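Local coordinates for protein endo-b-1,4-glucanase (Nasutitermes takasagoensis, PDB 1KS8) that probably hydrolyses internal beta-1,4-glucosidic linkages in cellulose, lichenin and cereal beta-D-glucans, as a family 9 glycosyl hydrolase, at residues A69-W74 against F421-A426; D78-Y83 against D91-V96; Y140-S145 against S149-E154; A106-S109 against F113-Q116. All coordinates share one frame; numbering follows the deposited sequence.

Interaction 1: A69-W74 against F421-A426; sequences ATVLAW and FQSALA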
loop_
_atom_site.group_PDB
_atom_site.type_symbol
_atom_site.label_atom_id
_atom_site.label_comp_id
_atom_site.label_asym_id
_atom_site.label_seq_id
_atom_site.Cartn_x
_atom_site.Cartn_y
_atom_site.Cartn_z
ATOM N N ALA A 69 3.128 -3.372 0.104
ATOM C CA ALA A 69 4.189 -4.095 0.792
ATOM C C ALA A 69 5.476 -3.282 0.887
ATOM O O ALA A 69 6.117 -3.252 1.934
ATOM C CB ALA A 69 4.455 -5.421 0.089
ATOM N N THR A 70 5.857 -2.622 -0.201
ATOM C CA THR A 70 7.078 -1.824 -0.198
ATOM C C THR A 70 7.004 -0.686 0.812
ATOM O O THR A 70 7.931 -0.482 1.588
ATOM C CB THR A 70 7.368 -1.222 -1.590
ATOM O OG1 THR A 70 7.351 -2.268 -2.565
ATOM C CG2 THR A 70 8.743 -0.549 -1.610
ATOM N N VAL A 71 5.902 0.053 0.802
ATOM C CA VAL A 71 5.746 1.176 1.715
ATOM C C VAL A 71 5.662 0.727 3.177
ATOM O O VAL A 71 6.219 1.381 4.063
ATOM C CB VAL A 71 4.518 2.026 1.317
ATOM C CG1 VAL A 71 4.273 3.124 2.342
ATOM C CG2 VAL A 71 4.764 2.647 -0.059
ATOM N N LEU A 72 4.986 -0.388 3.437
ATOM C CA LEU A 72 4.908 -0.877 4.808
ATOM C C LEU A 72 6.305 -1.288 5.277
ATOM O O LEU A 72 6.707 -0.965 6.392
ATOM C CB LEU A 72 3.947 -2.068 4.914
ATOM C CG LEU A 72 2.450 -1.766 4.779
ATOM C CD1 LEU A 72 1.677 -3.056 4.993
ATOM C CD2 LEU A 72 2.016 -0.709 5.799
ATOM N N ALA A 73 7.048 -1.989 4.424
ATOM C CA ALA A 73 8.399 -2.420 4.782
ATOM C C ALA A 73 9.304 -1.203 4.979
ATOM O O ALA A 73 10.128 -1.168 5.889
ATOM C CB ALA A 73 8.967 -3.330 3.691
ATOM N N TRP A 74 9.139 -0.207 4.117
ATOM C CA TRP A 74 9.927 1.022 4.178
ATOM C C TRP A 74 9.782 1.681 5.552
ATOM O O TRP A 74 10.773 2.080 6.170
ATOM C CB TRP A 74 9.448 1.957 3.065
ATOM C CG TRP A 74 10.261 3.192 2.818
ATOM C CD1 TRP A 74 11.500 3.491 3.312
ATOM C CD2 TRP A 74 9.901 4.275 1.955
ATOM N NE1 TRP A 74 11.934 4.695 2.804
ATOM C CE2 TRP A 74 10.970 5.197 1.969
ATOM C CE3 TRP A 74 8.774 4.554 1.170
ATOM C CZ2 TRP A 74 10.945 6.382 1.223
ATOM C CZ3 TRP A 74 8.750 5.732 0.429
ATOM C CH2 TRP A 74 9.830 6.630 0.462
ATOM N N PHE A 421 -0.101 5.960 5.259
ATOM C CA PHE A 421 -0.734 6.309 6.526
ATOM C C PHE A 421 -0.102 5.534 7.685
ATOM O O PHE A 421 0.330 6.126 8.678
ATOM C CB PHE A 421 -2.231 5.989 6.417
ATOM C CG PHE A 421 -3.011 6.179 7.688
ATOM C CD1 PHE A 421 -3.180 7.442 8.243
ATOM C CD2 PHE A 421 -3.632 5.092 8.295
ATOM C CE1 PHE A 421 -3.964 7.620 9.385
ATOM C CE2 PHE A 421 -4.416 5.257 9.433
ATOM C CZ PHE A 421 -4.583 6.523 9.978
ATOM N N GLN A 422 -0.032 4.213 7.554
ATOM C CA GLN A 422 0.541 3.394 8.614
ATOM C C GLN A 422 2.015 3.701 8.853
ATOM O O GLN A 422 2.460 3.781 10.001
ATOM C CB GLN A 422 0.365 1.905 8.303
ATOM C CG GLN A 422 0.774 1.016 9.473
ATOM C CD GLN A 422 0.402 -0.435 9.269
ATOM O OE1 GLN A 422 -0.765 -0.768 9.060
ATOM N NE2 GLN A 422 1.396 -1.312 9.334
ATOM N N SER A 423 2.775 3.880 7.779
ATOM C CA SER A 423 4.188 4.185 7.931
ATOM C C SER A 423 4.384 5.550 8.585
ATOM O O SER A 423 5.328 5.742 9.353
ATOM C CB SER A 423 4.889 4.114 6.573
ATOM O OG SER A 423 4.901 2.768 6.118
ATOM N N ALA A 424 3.491 6.492 8.293
ATOM C CA ALA A 424 3.566 7.824 8.886
ATOM C C ALA A 424 3.278 7.729 10.382
ATOM O O ALA A 424 3.891 8.430 11.189
ATOM C CB ALA A 424 2.564 8.765 8.213
ATOM N N LEU A 425 2.347 6.854 10.754
ATOM C CA LEU A 425 2.013 6.672 12.161
ATOM C C LEU A 425 3.226 6.125 12.903
ATOM O O LEU A 425 3.533 6.562 14.010
ATOM C CB LEU A 425 0.828 5.713 12.308
ATOM C CG LEU A 425 -0.532 6.281 11.899
ATOM C CD1 LEU A 425 -1.543 5.155 11.756
ATOM C CD2 LEU A 425 -0.987 7.298 12.939
ATOM N N ALA A 426 3.916 5.165 12.292
ATOM C CA ALA A 426 5.104 4.587 12.909
ATOM C C ALA A 426 6.147 5.681 13.126
ATOM O O ALA A 426 6.825 5.707 14.157
ATOM C CB ALA A 426 5.673 3.487 12.019
HETATM O O HOH W 1 5.433 0.765 7.977
#
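Val71 and Ser423 make the direct polar link between helices 62-78 and 415-430, whose short segments run almost exactly parallel, 1° apart, with their axes 8.7 Å from each other. The hydroxyl of Ser423 donates to the backbone carbonyl of Val71, OG to O 2.8 Å. It comes from above the carbonyl plane, 48° out of it. The serine torsion turns OG away from its own carbonyl carbon (chi1 -68°) and back along its helix, where it also makes a weak hydrogen bond with the carbonyl of Ala419.

A water in this buried contact extends the link. It donates to Leu72 O at 2.7 Å and to Ser423 OG at 2.8 Å. With an alanine in place of Ser423, the carbonyl of Val71 would probably lose its cross-helix donor and the water one of its two acceptors.

The remaining contacts set methyl groups against polar atoms. Val71 CG1 lies 3.8 Å from Ser423 OG, and Leu72 CD2 rests beside the amide end of Gln422, 3.6 Å from NE2. That amide is held elsewhere, OE1 by Ser12 and NE2 by Tyr83.

These two helices, consistent with neighbouring inner helices of the (alpha/alpha)6 barrel, are thus joined by a small polar bridge: one serine hydroxyl reaches two successive carbonyls of the other helix, one directly and one through the water.

Interaction 2: D78-Y83 against D91-V96; sequences DFEAGY and DGRKAV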
loop_
_atom_site.group_PDB
_atom_site.type_symbol
_atom_site.label_atom_id
_atom_site.label_comp_id
_atom_site.label_asym_id
_atom_site.label_seq_id
_atom_site.Cartn_x
_atom_site.Cartn_y
_atom_site.Cartn_z
ATOM N N ASP A 78 12.826 2.306 8.448
ATOM C CA ASP A 78 13.201 3.633 8.932
ATOM C C ASP A 78 12.613 4.034 10.279
ATOM O O ASP A 78 13.193 4.858 10.991
ATOM C CB ASP A 78 12.814 4.691 7.896
ATOM C CG ASP A 78 13.686 4.648 6.660
ATOM O OD1 ASP A 78 13.350 5.341 5.677
ATOM O OD2 ASP A 78 14.710 3.932 6.673
ATOM N N PHE A 79 11.471 3.460 10.635
ATOM C CA PHE A 79 10.816 3.810 11.890
ATOM C C PHE A 79 10.448 2.580 12.710
ATOM O O PHE A 79 9.370 2.501 13.302
ATOM C CB PHE A 79 9.584 4.665 11.576
ATOM C CG PHE A 79 9.904 5.880 10.750
ATOM C CD1 PHE A 79 10.582 6.962 11.310
ATOM C CD2 PHE A 79 9.593 5.917 9.394
ATOM C CE1 PHE A 79 10.950 8.061 10.528
ATOM C CE2 PHE A 79 9.954 7.008 8.606
ATOM C CZ PHE A 79 10.635 8.083 9.173
ATOM N N GLU A 80 11.370 1.625 12.749
ATOM C CA GLU A 80 11.173 0.390 13.493
ATOM C C GLU A 80 10.866 0.691 14.958
ATOM O O GLU A 80 10.069 -0.000 15.593
ATOM C CB GLU A 80 12.428 -0.483 13.396
ATOM C CG GLU A 80 12.255 -1.869 13.991
ATOM C CD GLU A 80 13.509 -2.712 13.889
ATOM O OE1 GLU A 80 13.459 -3.898 14.276
ATOM O OE2 GLU A 80 14.544 -2.192 13.422
ATOM N N ALA A 81 11.503 1.730 15.492
ATOM C CA ALA A 81 11.297 2.117 16.882
ATOM C C ALA A 81 9.832 2.444 17.152
ATOM O O ALA A 81 9.338 2.236 18.259
ATOM C CB ALA A 81 12.173 3.315 17.229
ATOM N N GLY A 82 9.143 2.961 16.139
ATOM C CA GLY A 82 7.740 3.298 16.295
ATOM C C GLY A 82 6.921 2.046 16.521
ATOM O O GLY A 82 6.042 2.011 17.380
ATOM N N TYR A 83 7.208 1.014 15.737
ATOM C CA TYR A 83 6.512 -0.257 15.869
ATOM C C TYR A 83 6.832 -0.877 17.225
ATOM O O TYR A 83 5.941 -1.372 17.913
ATOM C CB TYR A 83 6.937 -1.212 14.749
ATOM C CG TYR A 83 6.201 -1.003 13.444
ATOM C CD1 TYR A 83 5.002 -1.665 13.188
ATOM C CD2 TYR A 83 6.704 -0.148 12.465
ATOM C CE1 TYR A 83 4.325 -1.487 11.985
ATOM C CE2 TYR A 83 6.031 0.038 11.258
ATOM C CZ TYR A 83 4.845 -0.637 11.025
ATOM O OH TYR A 83 4.182 -0.479 9.827
ATOM N N ASP A 91 3.791 -7.917 14.696
ATOM C CA ASP A 91 2.655 -7.786 13.790
ATOM C C ASP A 91 3.037 -6.996 12.543
ATOM O O ASP A 91 2.562 -7.291 11.447
ATOM C CB ASP A 91 1.473 -7.121 14.501
ATOM C CG ASP A 91 0.715 -8.086 15.395
ATOM O OD1 ASP A 91 -0.316 -7.679 15.966
ATOM O OD2 ASP A 91 1.148 -9.252 15.528
ATOM N N GLY A 92 3.892 -5.992 12.707
ATOM C CA GLY A 92 4.328 -5.212 11.561
ATOM C C GLY A 92 5.044 -6.104 10.562
ATOM O O GLY A 92 4.818 -6.019 9.354
ATOM N N ARG A 93 5.925 -6.961 11.066
ATOM C CA ARG A 93 6.651 -7.883 10.207
ATOM C C ARG A 93 5.676 -8.855 9.548
ATOM O O ARG A 93 5.806 -9.165 8.365
ATOM C CB ARG A 93 7.697 -8.644 11.025
ATOM C CG ARG A 93 8.862 -7.773 11.463
ATOM C CD ARG A 93 9.727 -8.464 12.500
ATOM N NE ARG A 93 10.949 -7.710 12.754
ATOM C CZ ARG A 93 11.748 -7.907 13.796
ATOM N NH1 ARG A 93 11.453 -8.836 14.695
ATOM N NH2 ARG A 93 12.847 -7.178 13.933
ATOM N N LYS A 94 4.692 -9.325 10.311
ATOM C CA LYS A 94 3.704 -10.257 9.775
ATOM C C LYS A 94 2.909 -9.645 8.628
ATOM O O LYS A 94 2.559 -10.336 7.672
ATOM C CB LYS A 94 2.734 -10.707 10.868
ATOM C CG LYS A 94 3.343 -11.635 11.903
ATOM C CD LYS A 94 2.300 -12.053 12.929
ATOM C CE LYS A 94 2.890 -12.998 13.963
ATOM N NZ LYS A 94 3.435 -14.228 13.328
ATOM N N ALA A 95 2.616 -8.352 8.728
ATOM C CA ALA A 95 1.854 -7.666 7.688
ATOM C C ALA A 95 2.634 -7.647 6.378
ATOM O O ALA A 95 2.066 -7.788 5.296
ATOM C CB ALA A 95 1.525 -6.246 8.131
ATOM N N VAL A 96 3.944 -7.472 6.479
ATOM C CA VAL A 96 4.791 -7.459 5.297
ATOM C C VAL A 96 4.911 -8.879 4.741
ATOM O O VAL A 96 4.749 -9.107 3.539
ATOM C CB VAL A 96 6.199 -6.924 5.638
ATOM C CG1 VAL A 96 7.148 -7.144 4.466
ATOM C CG2 VAL A 96 6.120 -5.444 5.974
#
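Tyr83 and Gly92 bring the two backbones nearest, their CA atoms 6.9 Å apart, where the short helix 80-85 comes up against the beginning of helix 89-106.

One side of the Tyr83 ring passes Gly92 CA obliquely, with CE1 at 3.7 Å and CD1 at 4.0 Å. Glycine is what permits this approach, since a beta carbon on residue 92 would point toward the other segment and stand only 2.7 Å from Tyr83 CD1, a clash. The hydroxyl of Tyr83 is bonded beyond this contact, to NE2 of Gln422.

Nearer the surface, Glu80 and Arg93 reach for each other with extended chains. Glu80 has CG opposite its backbone N (chi1 -173°), which sends the straight chain toward the second helix. Glu80 OE1 and Arg93 NH2 form a salt bridge at 3.4 Å. The carboxylate and guanidinium planes lie 57° apart, and the pair does not count as a hydrogen bond. The link is therefore a single-atom, largely electrostatic one.

Phe79 sits where helix 62-78 ends and helix 80-85 begins, so the chain bends there. Its ring packs on helices 303-319 and 415-430, while Tyr83 touches Leu9 of helix 5-18 and Ala426 of helix 415-430. Thus the connection through helix 80-85, leading from helix 62-78 to helix 89-106, packs on helices 5-18, 303-319 and 415-430.

Interaction 3: Y140-S145 against S149-E154; sequences YKIDTS and SDLAGE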
loop_
_atom_site.group_PDB
_atom_site.type_symbol
_atom_site.label_atom_id
_atom_site.label_comp_id
_atom_site.label_asym_id
_atom_site.label_seq_id
_atom_site.Cartn_x
_atom_site.Cartn_y
_atom_site.Cartn_z
ATOM N N TYR A 140 -4.015 -14.185 -13.761
ATOM C CA TYR A 140 -3.362 -13.579 -14.914
ATOM C C TYR A 140 -1.891 -13.336 -14.609
ATOM O O TYR A 140 -1.534 -12.961 -13.489
ATOM C CB TYR A 140 -4.044 -12.255 -15.261
ATOM C CG TYR A 140 -5.538 -12.358 -15.491
ATOM C CD1 TYR A 140 -6.062 -13.230 -16.443
ATOM C CD2 TYR A 140 -6.427 -11.560 -14.772
ATOM C CE1 TYR A 140 -7.438 -13.303 -16.677
ATOM C CE2 TYR A 140 -7.801 -11.624 -14.997
ATOM C CZ TYR A 140 -8.298 -12.495 -15.949
ATOM O OH TYR A 140 -9.658 -12.547 -16.173
ATOM N N LYS A 141 -1.040 -13.531 -15.610
ATOM C CA LYS A 141 0.389 -13.364 -15.416
ATOM C C LYS A 141 1.076 -12.540 -16.495
ATOM O O LYS A 141 0.516 -12.278 -17.563
ATOM C CB LYS A 141 1.056 -14.740 -15.387
ATOM C CG LYS A 141 0.996 -15.466 -16.732
ATOM C CD LYS A 141 1.660 -16.836 -16.669
ATOM C CE LYS A 141 1.799 -17.451 -18.053
ATOM N NZ LYS A 141 0.489 -17.600 -18.736
ATOM N N ILE A 142 2.296 -12.122 -16.181
ATOM C CA ILE A 142 3.132 -11.423 -17.137
ATOM C C ILE A 142 4.278 -12.410 -17.360
ATOM O O ILE A 142 4.575 -13.238 -16.491
ATOM C CB ILE A 142 3.694 -10.071 -16.602
ATOM C CG1 ILE A 142 4.329 -10.248 -15.222
ATOM C CG2 ILE A 142 2.585 -9.027 -16.566
ATOM C CD1 ILE A 142 5.043 -8.997 -14.721
ATOM N N ASP A 143 4.885 -12.357 -18.538
ATOM C CA ASP A 143 5.999 -13.238 -18.868
ATOM C C ASP A 143 6.842 -12.569 -19.946
ATOM O O ASP A 143 6.646 -11.393 -20.239
ATOM C CB ASP A 143 5.501 -14.616 -19.336
ATOM C CG ASP A 143 4.426 -14.533 -20.402
ATOM O OD1 ASP A 143 4.533 -13.678 -21.301
ATOM O OD2 ASP A 143 3.474 -15.343 -20.345
ATOM N N THR A 144 7.777 -13.302 -20.540
ATOM C CA THR A 144 8.633 -12.705 -21.558
ATOM C C THR A 144 7.902 -12.211 -22.806
ATOM O O THR A 144 8.366 -11.280 -23.461
ATOM C CB THR A 144 9.759 -13.672 -21.985
ATOM O OG1 THR A 144 9.191 -14.895 -22.468
ATOM C CG2 THR A 144 10.675 -13.967 -20.804
ATOM N N SER A 145 6.762 -12.815 -23.128
ATOM C CA SER A 145 5.998 -12.403 -24.306
ATOM C C SER A 145 5.008 -11.289 -23.972
ATOM O O SER A 145 4.613 -10.511 -24.841
ATOM C CB SER A 145 5.247 -13.599 -24.899
ATOM O OG SER A 145 4.291 -14.113 -23.991
ATOM N N SER A 149 7.048 -4.394 -16.599
ATOM C CA SER A 149 8.152 -3.800 -15.853
ATOM C C SER A 149 7.713 -3.113 -14.570
ATOM O O SER A 149 8.423 -3.163 -13.566
ATOM C CB SER A 149 8.900 -2.792 -16.727
ATOM O OG SER A 149 9.355 -3.402 -17.920
ATOM N N ASP A 150 6.557 -2.459 -14.604
ATOM C CA ASP A 150 6.068 -1.779 -13.414
ATOM C C ASP A 150 5.659 -2.761 -12.320
ATOM O O ASP A 150 6.043 -2.599 -11.161
ATOM C CB ASP A 150 4.904 -0.825 -13.747
ATOM C CG ASP A 150 3.959 -1.364 -14.817
ATOM O OD1 ASP A 150 4.045 -2.547 -15.204
ATOM O OD2 ASP A 150 3.101 -0.574 -15.271
ATOM N N LEU A 151 4.900 -3.788 -12.691
ATOM C CA LEU A 151 4.457 -4.794 -11.732
ATOM C C LEU A 151 5.636 -5.592 -11.180
ATOM O O LEU A 151 5.762 -5.768 -9.968
ATOM C CB LEU A 151 3.462 -5.746 -12.392
ATOM C CG LEU A 151 3.018 -6.958 -11.567
ATOM C CD1 LEU A 151 2.280 -6.505 -10.317
ATOM C CD2 LEU A 151 2.127 -7.843 -12.425
ATOM N N ALA A 152 6.495 -6.078 -12.074
ATOM C CA ALA A 152 7.660 -6.853 -11.662
ATOM C C ALA A 152 8.614 -5.983 -10.845
ATOM O O ALA A 152 9.201 -6.439 -9.860
ATOM C CB ALA A 152 8.379 -7.412 -12.889
ATOM N N GLY A 153 8.758 -4.728 -11.261
ATOM C CA GLY A 153 9.631 -3.806 -10.558
ATOM C C GLY A 153 9.163 -3.484 -9.150
ATOM O O GLY A 153 9.954 -3.511 -8.208
ATOM N N GLU A 154 7.878 -3.178 -8.991
ATOM C CA GLU A 154 7.370 -2.856 -7.664
ATOM C C GLU A 154 7.467 -4.074 -6.760
ATOM O O GLU A 154 7.760 -3.950 -5.574
ATOM C CB GLU A 154 5.917 -2.380 -7.730
ATOM C CG GLU A 154 5.392 -1.833 -6.402
ATOM C CD GLU A 154 6.194 -0.640 -5.907
ATOM O OE1 GLU A 154 6.378 0.313 -6.694
ATOM O OE2 GLU A 154 6.638 -0.646 -4.737
#
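Ile142 and Leu151 meet because each torsion sends a methyl group across the gap between strand and helix. In Ile142 the CG1 branch lies between the backbone N and the carbonyl carbon (chi1 50°), a crowded position, and from there the chain runs straight out to CD1 (chi2 173°). Leu151 has CG opposite its backbone N (chi1 173°), which puts CG on the isoleucine side, where CD2 makes the contact.

The terminal methyl of Ile142 does all the touching. CD1 lies 3.9 Å from Leu151 CD2 and 4.1 Å from Ala152 CB, so it rests over two consecutive residues in the first turn of helix 149-165. No hydrogen bond crosses between the segments. Around this point Phe113 touches both Ile142 and Leu151, and Phe187 of helix 171-190 touches Ile142 and Ala152, which makes the methyl part of a larger apolar cluster.

After Ile142, Asp143 gathers donors of the following turn. Its OD1 accepts Ser145 OG at 2.7 Å, from above the carboxylate plane, and weakly Ser145 N at 3.0 Å, as in an Asx turn; Arg146 N is a further donor.

The side chain of Leu151 is about 8 Å from that of Glu214, a calcium ligand of this protein, although no calcium is bound here. A short strand, connected by a brief loop to a helix, packs its isoleucine on that helix and so joins the small antiparallel sheet to the (alpha/alpha)6 barrel of family 9.

Interaction 4: A106-S109 against F113-Q116; sequences AHTS and FYGQ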
loop_
_atom_site.group_PDB
_atom_site.type_symbol
_atom_site.label_atom_id
_atom_site.label_comp_id
_atom_site.label_asym_id
_atom_site.label_seq_id
_atom_site.Cartn_x
_atom_site.Cartn_y
_atom_site.Cartn_z
ATOM N N ALA A 106 3.532 -16.291 -6.446
ATOM C CA ALA A 106 3.190 -15.713 -7.741
ATOM C C ALA A 106 4.364 -15.719 -8.717
ATOM O O ALA A 106 4.172 -15.646 -9.931
ATOM C CB ALA A 106 2.662 -14.290 -7.551
ATOM N N HIS A 107 5.578 -15.794 -8.183
ATOM C CA HIS A 107 6.781 -15.833 -9.011
ATOM C C HIS A 107 6.998 -17.302 -9.364
ATOM O O HIS A 107 7.880 -17.966 -8.816
ATOM C CB HIS A 107 7.975 -15.308 -8.220
ATOM C CG HIS A 107 9.195 -15.075 -9.053
ATOM N ND1 HIS A 107 10.468 -15.088 -8.526
ATOM C CD2 HIS A 107 9.336 -14.808 -10.373
ATOM C CE1 HIS A 107 11.341 -14.841 -9.486
ATOM N NE2 HIS A 107 10.681 -14.668 -10.617
ATOM N N THR A 108 6.183 -17.792 -10.289
ATOM C CA THR A 108 6.211 -19.191 -10.700
ATOM C C THR A 108 7.435 -19.646 -11.494
ATOM O O THR A 108 7.771 -20.831 -11.493
ATOM C CB THR A 108 4.924 -19.524 -11.476
ATOM O OG1 THR A 108 4.671 -18.495 -12.438
ATOM C CG2 THR A 108 3.740 -19.598 -10.519
ATOM N N SER A 109 8.090 -18.717 -12.176
ATOM C CA SER A 109 9.297 -19.024 -12.935
ATOM C C SER A 109 10.134 -17.756 -12.875
ATOM O O SER A 109 9.605 -16.686 -12.590
ATOM C CB SER A 109 8.965 -19.378 -14.385
ATOM O OG SER A 109 10.091 -19.963 -15.019
ATOM N N PHE A 113 5.431 -14.080 -13.710
ATOM C CA PHE A 113 4.866 -13.581 -12.468
ATOM C C PHE A 113 3.363 -13.370 -12.556
ATOM O O PHE A 113 2.873 -12.686 -13.458
ATOM C CB PHE A 113 5.543 -12.259 -12.096
ATOM C CG PHE A 113 5.135 -11.731 -10.757
ATOM C CD1 PHE A 113 5.581 -12.344 -9.595
ATOM C CD2 PHE A 113 4.276 -10.641 -10.657
ATOM C CE1 PHE A 113 5.179 -11.882 -8.347
ATOM C CE2 PHE A 113 3.865 -10.170 -9.412
ATOM C CZ PHE A 113 4.318 -10.792 -8.255
ATOM N N TYR A 114 2.625 -13.961 -11.624
ATOM C CA TYR A 114 1.183 -13.776 -11.616
ATOM C C TYR A 114 0.852 -12.451 -10.947
ATOM O O TYR A 114 1.227 -12.206 -9.798
ATOM C CB TYR A 114 0.483 -14.943 -10.916
ATOM C CG TYR A 114 0.333 -16.132 -11.831
ATOM C CD1 TYR A 114 1.395 -17.014 -12.049
ATOM C CD2 TYR A 114 -0.848 -16.333 -12.545
ATOM C CE1 TYR A 114 1.280 -18.064 -12.965
ATOM C CE2 TYR A 114 -0.972 -17.374 -13.458
ATOM C CZ TYR A 114 0.095 -18.233 -13.664
ATOM O OH TYR A 114 -0.029 -19.250 -14.581
ATOM N N GLY A 115 0.159 -11.594 -11.691
ATOM C CA GLY A 115 -0.187 -10.280 -11.183
ATOM C C GLY A 115 -1.628 -10.083 -10.767
ATOM O O GLY A 115 -2.003 -8.990 -10.338
ATOM N N GLN A 116 -2.448 -11.119 -10.886
ATOM C CA GLN A 116 -3.840 -10.980 -10.495
ATOM C C GLN A 116 -4.542 -12.310 -10.311
ATOM O O GLN A 116 -4.278 -13.264 -11.041
ATOM C CB GLN A 116 -4.601 -10.167 -11.550
ATOM C CG GLN A 116 -5.939 -9.601 -11.076
ATOM C CD GLN A 116 -6.589 -8.704 -12.118
ATOM O OE1 GLN A 116 -5.945 -7.811 -12.670
ATOM N NE2 GLN A 116 -7.873 -8.931 -12.385
#
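Ala106, at the end of helix 89-106, faces strand 113-117 with both its methyl and its carbonyl. Its O accepts the backbone N of Tyr114 at 2.8 Å, nearly straight at 167°, and also receives a CA-H...O contact from Phe113 CA at 3.3 Å. The methyl sits 3.6 Å from Phe113 CE1, obliquely to the ring, and 4.1 Å from Tyr114 CB. His107 then leaves the helix as the centre of an inverse gamma turn, closed by a weak bond from Thr108 N back to Ala106 O; this turn swings the chain round toward the three-stranded antiparallel sheet, whose middle strand is 113-117. Phe113, with CG opposite its backbone N (chi1 -174°), lays CD1 3.7 Å from the backbone N of His107, whose imidazole is bonded to His180 through ND1 and to Gln110 O through NE2. A serine in place of Phe113 would probably open a gap beside Ala106 and His107 and deprive Ile142 and Leu151 of an apolar neighbour. Thr108 crosses Tyr114 at about a right angle, its OG1 at the edge of the ring, 3.5 Å from CE1. That hydroxyl is hydrogen-bonded to Glu112, and Tyr114 OH to the backbone N of Asp43.

Overall arrangement
The four contacts form two pairs. Interactions 1 and 2, with centres about 8 Å apart, touch through helix 415-430, where Tyr83 OH lies 2.9 Å from Gln422 NE2, and through Ala73 N and Val96 CG2, 3.9 Å apart; helix 62-78 of the first is followed by helix 80-85 of the second. Interactions 3 and 4, again about 8 Å between centres, meet in the sheet, where Ile142 N lies 2.8 Å from Phe113 O and Tyr140 faces Gly115 and Gln116 in a classic beta bulge. The pairs are roughly 24 to 28 Å apart, centre to centre, yet Thr70 OG1 and Glu154 OE2, 2.8 Å apart, join interactions 1 and 3. Both approach the calcium ligand Glu214, Val71 to about 9 Å between side chains. Helix 415-430 follows closely after Glu412, a predicted active-site residue.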